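Local coordinates for Mab-21 domain-containing protein (Tribolium castaneum, PDB 7LT2), which senses double-stranded RNA and, as an innate immune nucleotidyltransferase, makes the second messenger 2',3'-cGAMP from ATP and GTP, at residues A[286-289]-A[290-294]; A[303-306]-A[307-311]. All blocks are in the same frame, centred on the assembly; numbering follows the deposited sequence.

Contact 1: residues A[286-289]-A[290-294]; sequences LHII and EQKDQ
Ile288 and Lys292 meet one turn apart at the end of helix 278-291, through both backbone and side chain. Three amides of the last turn make i to i-4 hydrogen bonds: Glu290 N gives to Leu286 O at 3.1 Å, Gln291 N to His287 O at 3.0 Å and Lys292 N to Ile288 O at 2.8 Å. The last is the shortest and runs nearly straight out from its carbonyl (C=O...N 163°). A weak second bond reaches Ile288 O from Gln291 N, and the chain leaves helical geometry at Lys292.

Apolar packing accompanies this ending. Ile288 CG2, anti to the backbone N and beside its own carbonyl carbon, lies 3.6 Å from Lys292 CG, and the two side chains run alongside each other in the same direction. CG of Lys292 also sits 3.3 Å from Ile288 O. The lysine chain bends at chi2 (-64°) and goes on to a cation-pi interaction with Phe296, while Trp297 packs on Ile288 and Ile289.

Two polar side chains find partners beyond the turn. His287 gives its NE2 to Pro322 O and sets its ring edge-to-face with Tyr324. Asp293, just past the helix, binds the hydroxyl of Ser295 through OD2.

The carbonyl oxygens Ile289 O and Lys292 O come within 3.3 Å of each other, with no hydrogen between them. Ile289, Glu290 and Lys292 make up the manganese site seen here, and Asp293 is also a manganese-binding residue by experiment. The Glu290 side chain stays about 5 Å from the ion, so the main-chain oxygens of Ile289, Glu290 and Lys292 are the probable ligands, and the cation would offset the negative end of the helix dipole and the mutual repulsion of the oxygens.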
ATOM      1  N   LEU A 286       5.780   9.540   9.462  1.00 18.53           N
ATOM      2  CA  LEU A 286       6.754  10.143   8.552  1.00 17.07           C
ATOM      3  C   LEU A 286       7.173  11.526   9.040  1.00 20.54           C
ATOM      4  O   LEU A 286       8.361  11.866   9.017  1.00 19.48           O
ATOM      5  CB  LEU A 286       6.189  10.224   7.131  1.00 17.03           C
ATOM      6  CG  LEU A 286       5.906   8.913   6.398  1.00 19.18           C
ATOM      7  CD1 LEU A 286       5.291   9.192   5.039  1.00 20.48           C
ATOM      8  CD2 LEU A 286       7.183   8.088   6.244  1.00 19.39           C
ATOM      9  N   HIS A 287       6.211  12.333   9.497  1.00 17.70           N
ATOM     10  CA  HIS A 287       6.549  13.634  10.065  1.00 20.20           C
ATOM     11  C   HIS A 287       7.380  13.489  11.331  1.00 19.15           C
ATOM     12  O   HIS A 287       8.332  14.247  11.544  1.00 21.86           O
ATOM     13  CB  HIS A 287       5.277  14.429  10.353  1.00 19.72           C
ATOM     14  CG  HIS A 287       4.566  14.882   9.123  1.00 18.08           C
ATOM     15  ND1 HIS A 287       5.150  15.717   8.195  1.00 21.49           N
ATOM     16  CD2 HIS A 287       3.323  14.613   8.660  1.00 17.86           C
ATOM     17  CE1 HIS A 287       4.294  15.949   7.217  1.00 21.29           C
ATOM     18  NE2 HIS A 287       3.178  15.293   7.475  1.00 20.80           N
ATOM     19  N   ILE A 288       7.031  12.526  12.190  1.00 17.63           N
ATOM     20  CA  ILE A 288       7.792  12.316  13.421  1.00 19.64           C
ATOM     21  C   ILE A 288       9.219  11.874  13.107  1.00 18.94           C
ATOM     22  O   ILE A 288      10.175  12.309  13.763  1.00 21.16           O
ATOM     23  CB  ILE A 288       7.070  11.309  14.336  1.00 19.00           C
ATOM     24  CG1 ILE A 288       5.741  11.887  14.817  1.00 22.14           C
ATOM     25  CG2 ILE A 288       7.944  10.953  15.534  1.00 17.52           C
ATOM     26  CD1 ILE A 288       4.958  10.942  15.681  1.00 22.53           C
ATOM     27  N   ILE A 289       9.388  11.008  12.101  1.00 20.11           N
ATOM     28  CA  ILE A 289      10.731  10.621  11.668  1.00 18.88           C
ATOM     29  C   ILE A 289      11.544  11.850  11.286  1.00 21.79           C
ATOM     30  O   ILE A 289      12.728  11.964  11.628  1.00 20.12           O
ATOM     31  CB  ILE A 289      10.658   9.623  10.496  1.00 20.52           C
ATOM     32  CG1 ILE A 289      10.226   8.242  10.977  1.00 21.57           C
ATOM     33  CG2 ILE A 289      12.007   9.539   9.775  1.00 20.50           C
ATOM     34  CD1 ILE A 289       9.830   7.321   9.838  1.00 23.81           C
ATOM     35  N   GLU A 290      10.926  12.783  10.560  1.00 19.51           N
ATOM     36  CA  GLU A 290      11.638  13.982  10.129  1.00 21.00           C
ATOM     37  C   GLU A 290      12.001  14.865  11.317  1.00 24.74           C
ATOM     38  O   GLU A 290      13.073  15.481  11.338  1.00 25.61           O
ATOM     39  CB  GLU A 290      10.784  14.754   9.117  1.00 23.79           C
ATOM     40  CG  GLU A 290      11.334  16.126   8.729  1.00 27.61           C
ATOM     41  CD  GLU A 290      12.657  16.061   7.966  1.00 29.24           C
ATOM     42  OE1 GLU A 290      13.059  14.965   7.521  1.00 32.22           O
ATOM     43  OE2 GLU A 290      13.298  17.121   7.806  1.00 36.39           O
ATOM     44  N   GLN A 291      11.129  14.916  12.324  1.00 26.04           N
ATOM     45  CA  GLN A 291      11.324  15.806  13.463  1.00 26.54           C
ATOM     46  C   GLN A 291      12.325  15.250  14.467  1.00 30.61           C
ATOM     47  O   GLN A 291      13.106  16.008  15.049  1.00 34.10           O
ATOM     48  CB  GLN A 291       9.986  16.061  14.155  1.00 30.37           C
ATOM     49  CG  GLN A 291      10.064  17.064  15.290  1.00 42.27           C
ATOM     50  CD  GLN A 291      10.524  18.428  14.814  1.00 50.50           C
ATOM     51  OE1 GLN A 291       9.929  19.014  13.908  1.00 48.30           O
ATOM     52  NE2 GLN A 291      11.592  18.937  15.415  1.00 55.67           N
ATOM     53  N   LYS A 292      12.310  13.942  14.688  1.00 27.00           N
ATOM     54  CA  LYS A 292      13.065  13.332  15.772  1.00 27.61           C
ATOM     55  C   LYS A 292      14.487  13.010  15.334  1.00 26.89           C
ATOM     56  O   LYS A 292      14.746  12.699  14.170  1.00 25.86           O
ATOM     57  CB  LYS A 292      12.384  12.045  16.250  1.00 25.88           C
ATOM     58  CG  LYS A 292      11.034  12.241  16.914  1.00 30.21           C
ATOM     59  CD  LYS A 292      11.159  13.030  18.201  1.00 31.36           C
ATOM     60  CE  LYS A 292       9.823  13.074  18.916  1.00 33.30           C
ATOM     61  NZ  LYS A 292       9.827  13.974  20.095  1.00 42.64           N
ATOM     62  N   ASP A 293      15.412  13.085  16.288  1.00 31.40           N
ATOM     63  CA  ASP A 293      16.717  12.483  16.081  1.00 32.68           C
ATOM     64  C   ASP A 293      16.554  10.972  15.916  1.00 27.89           C
ATOM     65  O   ASP A 293      15.571  10.375  16.366  1.00 28.80           O
ATOM     66  CB  ASP A 293      17.638  12.798  17.259  1.00 34.81           C
ATOM     67  CG  ASP A 293      19.060  12.356  17.016  1.00 41.12           C
ATOM     68  OD1 ASP A 293      19.778  13.055  16.269  1.00 48.04           O
ATOM     69  OD2 ASP A 293      19.458  11.308  17.566  1.00 44.00           O
ATOM     70  N   GLN A 294      17.534  10.344  15.258  1.00 27.63           N
ATOM     71  CA  GLN A 294      17.455   8.903  15.030  1.00 27.59           C
ATOM     72  C   GLN A 294      17.439   8.116  16.340  1.00 30.24           C
ATOM     73  O   GLN A 294      16.851   7.031  16.406  1.00 24.71           O
ATOM     74  CB  GLN A 294      18.619   8.442  14.151  1.00 35.90           C
ATOM     75  CG  GLN A 294      18.380   8.699  12.682  1.00 38.42           C
ATOM     76  CD  GLN A 294      17.076   8.090  12.212  1.00 39.89           C
ATOM     77  OE1 GLN A 294      16.921   6.865  12.198  1.00 33.58           O
ATOM     78  NE2 GLN A 294      16.119   8.943  11.837  1.00 37.06           N
TER

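Contact 2: residues A[303-306]-A[307-311]; sequences EVFM and TTLRE
The Phe305 ring and the Arg310 guanidinium each receive one partner from a turn away, and each partner comes in at a slant. Leu309 CD2 approaches Phe305 CZ at 4.1 Å, the two side chains running side by side in the same direction. Met306 CE comes to 4.0 Å from Arg310 NH2, where the side chains cross obliquely. Methionine reaches this point because its chain folds back at both chi2 and chi3, whereas arginine stays extended from CG to NE and carries NH2 on to a salt bridge with Glu355. A third flat group, the Glu303 carboxylate, takes a hydrogen bond through OE2 from a water 2.9 Å away. That water also lies 2.6 Å from Thr307 OG1. The single hydroxyl proton also has Glu303 O within reach, and the geometry does not settle which of the two it serves.

These residues occupy successive turns of helix 301-318 in the helical Mab-21 C-terminal domain. Around them, helix 258-272 packs on Val304, Phe305, Thr308 and Leu309, while helix 337-354 packs on Met306, Leu309 and Arg310.

Regular i to i-4 bonds link Thr307, Thr308, Leu309 and Arg310 to the four preceding carbonyls. Val304 O is gripped twice by the same threonine: the amide of Thr308 donates at 2.9 Å, nearly straight (N-H...O 167°), and Thr308 OG1 donates at 2.8 Å from the opposite face of the carbonyl plane. With chi1 at 57°, OG1 stands between the backbone N and the carbonyl carbon, within range of that oxygen. The bond satisfies a buried hydroxyl inside its own helix and leaves the Thr308 methyl, CG2, beside Val304 O at 3.3 Å.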
ATOM      1  N   GLU A 303       8.051   4.330  25.974  1.00 21.43           N
ATOM      2  CA  GLU A 303       8.296   5.752  25.758  1.00 19.91           C
ATOM      3  C   GLU A 303       8.017   6.158  24.313  1.00 21.50           C
ATOM      4  O   GLU A 303       7.433   7.221  24.066  1.00 20.65           O
ATOM      5  CB  GLU A 303       9.727   6.127  26.147  1.00 28.73           C
ATOM      6  CG  GLU A 303       9.988   7.617  25.999  1.00 26.82           C
ATOM      7  CD  GLU A 303      11.323   8.060  26.559  1.00 38.69           C
ATOM      8  OE1 GLU A 303      12.072   7.211  27.094  1.00 30.42           O
ATOM      9  OE2 GLU A 303      11.616   9.271  26.464  1.00 36.62           O
ATOM     10  N   VAL A 304       8.422   5.334  23.345  1.00 21.24           N
ATOM     11  CA  VAL A 304       8.130   5.653  21.949  1.00 19.87           C
ATOM     12  C   VAL A 304       6.623   5.663  21.712  1.00 20.48           C
ATOM     13  O   VAL A 304       6.087   6.572  21.064  1.00 19.88           O
ATOM     14  CB  VAL A 304       8.848   4.665  21.008  1.00 19.21           C
ATOM     15  CG1 VAL A 304       8.469   4.934  19.544  1.00 18.65           C
ATOM     16  CG2 VAL A 304      10.356   4.762  21.184  1.00 20.60           C
ATOM     17  N   PHE A 305       5.920   4.656  22.234  1.00 20.08           N
ATOM     18  CA  PHE A 305       4.468   4.595  22.072  1.00 20.28           C
ATOM     19  C   PHE A 305       3.786   5.809  22.694  1.00 20.17           C
ATOM     20  O   PHE A 305       2.949   6.458  22.056  1.00 18.10           O
ATOM     21  CB  PHE A 305       3.929   3.299  22.686  1.00 18.67           C
ATOM     22  CG  PHE A 305       2.420   3.254  22.801  1.00 20.63           C
ATOM     23  CD1 PHE A 305       1.627   3.106  21.672  1.00 19.37           C
ATOM     24  CD2 PHE A 305       1.804   3.331  24.038  1.00 20.02           C
ATOM     25  CE1 PHE A 305       0.246   3.059  21.774  1.00 20.04           C
ATOM     26  CE2 PHE A 305       0.421   3.283  24.150  1.00 22.47           C
ATOM     27  CZ  PHE A 305      -0.358   3.147  23.018  1.00 19.81           C
ATOM     28  N   MET A 306       4.123   6.124  23.948  1.00 22.14           N
ATOM     29  CA  MET A 306       3.476   7.244  24.626  1.00 21.86           C
ATOM     30  C   MET A 306       3.781   8.567  23.941  1.00 20.38           C
ATOM     31  O   MET A 306       2.903   9.429  23.813  1.00 19.85           O
ATOM     32  CB  MET A 306       3.910   7.296  26.091  1.00 22.05           C
ATOM     33  CG  MET A 306       3.342   6.174  26.947  1.00 23.57           C
ATOM     34  SD  MET A 306       1.538   6.175  26.980  1.00 24.52           S
ATOM     35  CE  MET A 306       1.227   7.826  27.593  1.00 25.03           C
ATOM     36  N   THR A 307       5.024   8.757  23.500  1.00 20.93           N
ATOM     37  CA  THR A 307       5.385  10.032  22.897  1.00 21.54           C
ATOM     38  C   THR A 307       4.732  10.204  21.532  1.00 19.89           C
ATOM     39  O   THR A 307       4.201  11.281  21.231  1.00 21.46           O
ATOM     40  CB  THR A 307       6.903  10.155  22.792  1.00 21.39           C
ATOM     41  OG1 THR A 307       7.455  10.228  24.110  1.00 23.72           O
ATOM     42  CG2 THR A 307       7.280  11.412  22.019  1.00 25.80           C
ATOM     43  N   THR A 308       4.749   9.157  20.697  1.00 19.05           N
ATOM     44  CA  THR A 308       4.129   9.278  19.380  1.00 17.58           C
ATOM     45  C   THR A 308       2.612   9.349  19.489  1.00 20.92           C
ATOM     46  O   THR A 308       1.969  10.014  18.674  1.00 20.85           O
ATOM     47  CB  THR A 308       4.551   8.129  18.454  1.00 17.99           C
ATOM     48  OG1 THR A 308       4.232   6.855  19.034  1.00 18.58           O
ATOM     49  CG2 THR A 308       6.046   8.197  18.162  1.00 17.06           C
ATOM     50  N   LEU A 309       2.028   8.697  20.499  1.00 17.85           N
ATOM     51  CA  LEU A 309       0.587   8.813  20.708  1.00 18.03           C
ATOM     52  C   LEU A 309       0.197  10.243  21.056  1.00 20.40           C
ATOM     53  O   LEU A 309      -0.803  10.762  20.545  1.00 20.37           O
ATOM     54  CB  LEU A 309       0.129   7.851  21.806  1.00 19.32           C
ATOM     55  CG  LEU A 309      -1.355   7.899  22.202  1.00 19.43           C
ATOM     56  CD1 LEU A 309      -2.277   7.539  21.039  1.00 19.96           C
ATOM     57  CD2 LEU A 309      -1.626   6.986  23.392  1.00 21.90           C
ATOM     58  N   ARG A 310       0.980  10.899  21.917  1.00 18.45           N
ATOM     59  CA  ARG A 310       0.727  12.299  22.244  1.00 19.89           C
ATOM     60  C   ARG A 310       0.829  13.190  21.010  1.00 22.49           C
ATOM     61  O   ARG A 310      -0.004  14.086  20.812  1.00 22.43           O
ATOM     62  CB  ARG A 310       1.711  12.766  23.317  1.00 23.57           C
ATOM     63  CG  ARG A 310       1.498  12.137  24.686  1.00 26.06           C
ATOM     64  CD  ARG A 310       2.500  12.683  25.691  1.00 29.77           C
ATOM     65  NE  ARG A 310       2.447  11.972  26.963  1.00 34.05           N
ATOM     66  CZ  ARG A 310       1.621  12.273  27.955  1.00 36.75           C
ATOM     67  NH1 ARG A 310       0.759  13.273  27.860  1.00 32.41           N
ATOM     68  NH2 ARG A 310       1.662  11.552  29.073  1.00 35.37           N
ATOM     69  N   GLU A 311       1.854  12.965  20.174  1.00 23.12           N
ATOM     70  CA  GLU A 311       2.051  13.800  18.989  1.00 25.16           C
ATOM     71  C   GLU A 311       0.974  13.523  17.942  1.00 22.56           C
ATOM     72  O   GLU A 311       0.504  14.450  17.269  1.00 21.48           O
ATOM     73  CB  GLU A 311       3.466  13.590  18.424  1.00 25.25           C
ATOM     74  CG  GLU A 311       4.444  14.713  18.768  1.00 47.19           C
ATOM     75  CD  GLU A 311       4.054  16.024  18.130  1.00 43.78           C
ATOM     76  OE1 GLU A 311       4.171  16.128  16.889  1.00 48.02           O
ATOM     77  OE2 GLU A 311       3.629  16.942  18.873  1.00 48.95           O
TER
HETATM   78  O   HOH W   1       9.901  10.932  24.762  1.00 31.04           O

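Contacts 1 and 2 lie on consecutive helices, the end of 278-291 and the early turns of 301-318, with centres about 12 Å apart. They pack directly on one another: Ile288 CD1 reaches Thr308 CG2 at 3.9 Å and Glu311 CB at 4.1 Å, and Lys292 NZ lies 4.1 Å from Thr307 CG2. The manganese belongs to contact 1; the side chain of Thr308 in contact 2 is about 12 Å from it. On another flank, the Leu286 side chain of contact 1 comes within about 4 Å of that of Glu248, a probable ATP-binding residue by analogy with relatives, so the helix that ends in the manganese site also borders, through Leu286, the probable nucleotide pocket.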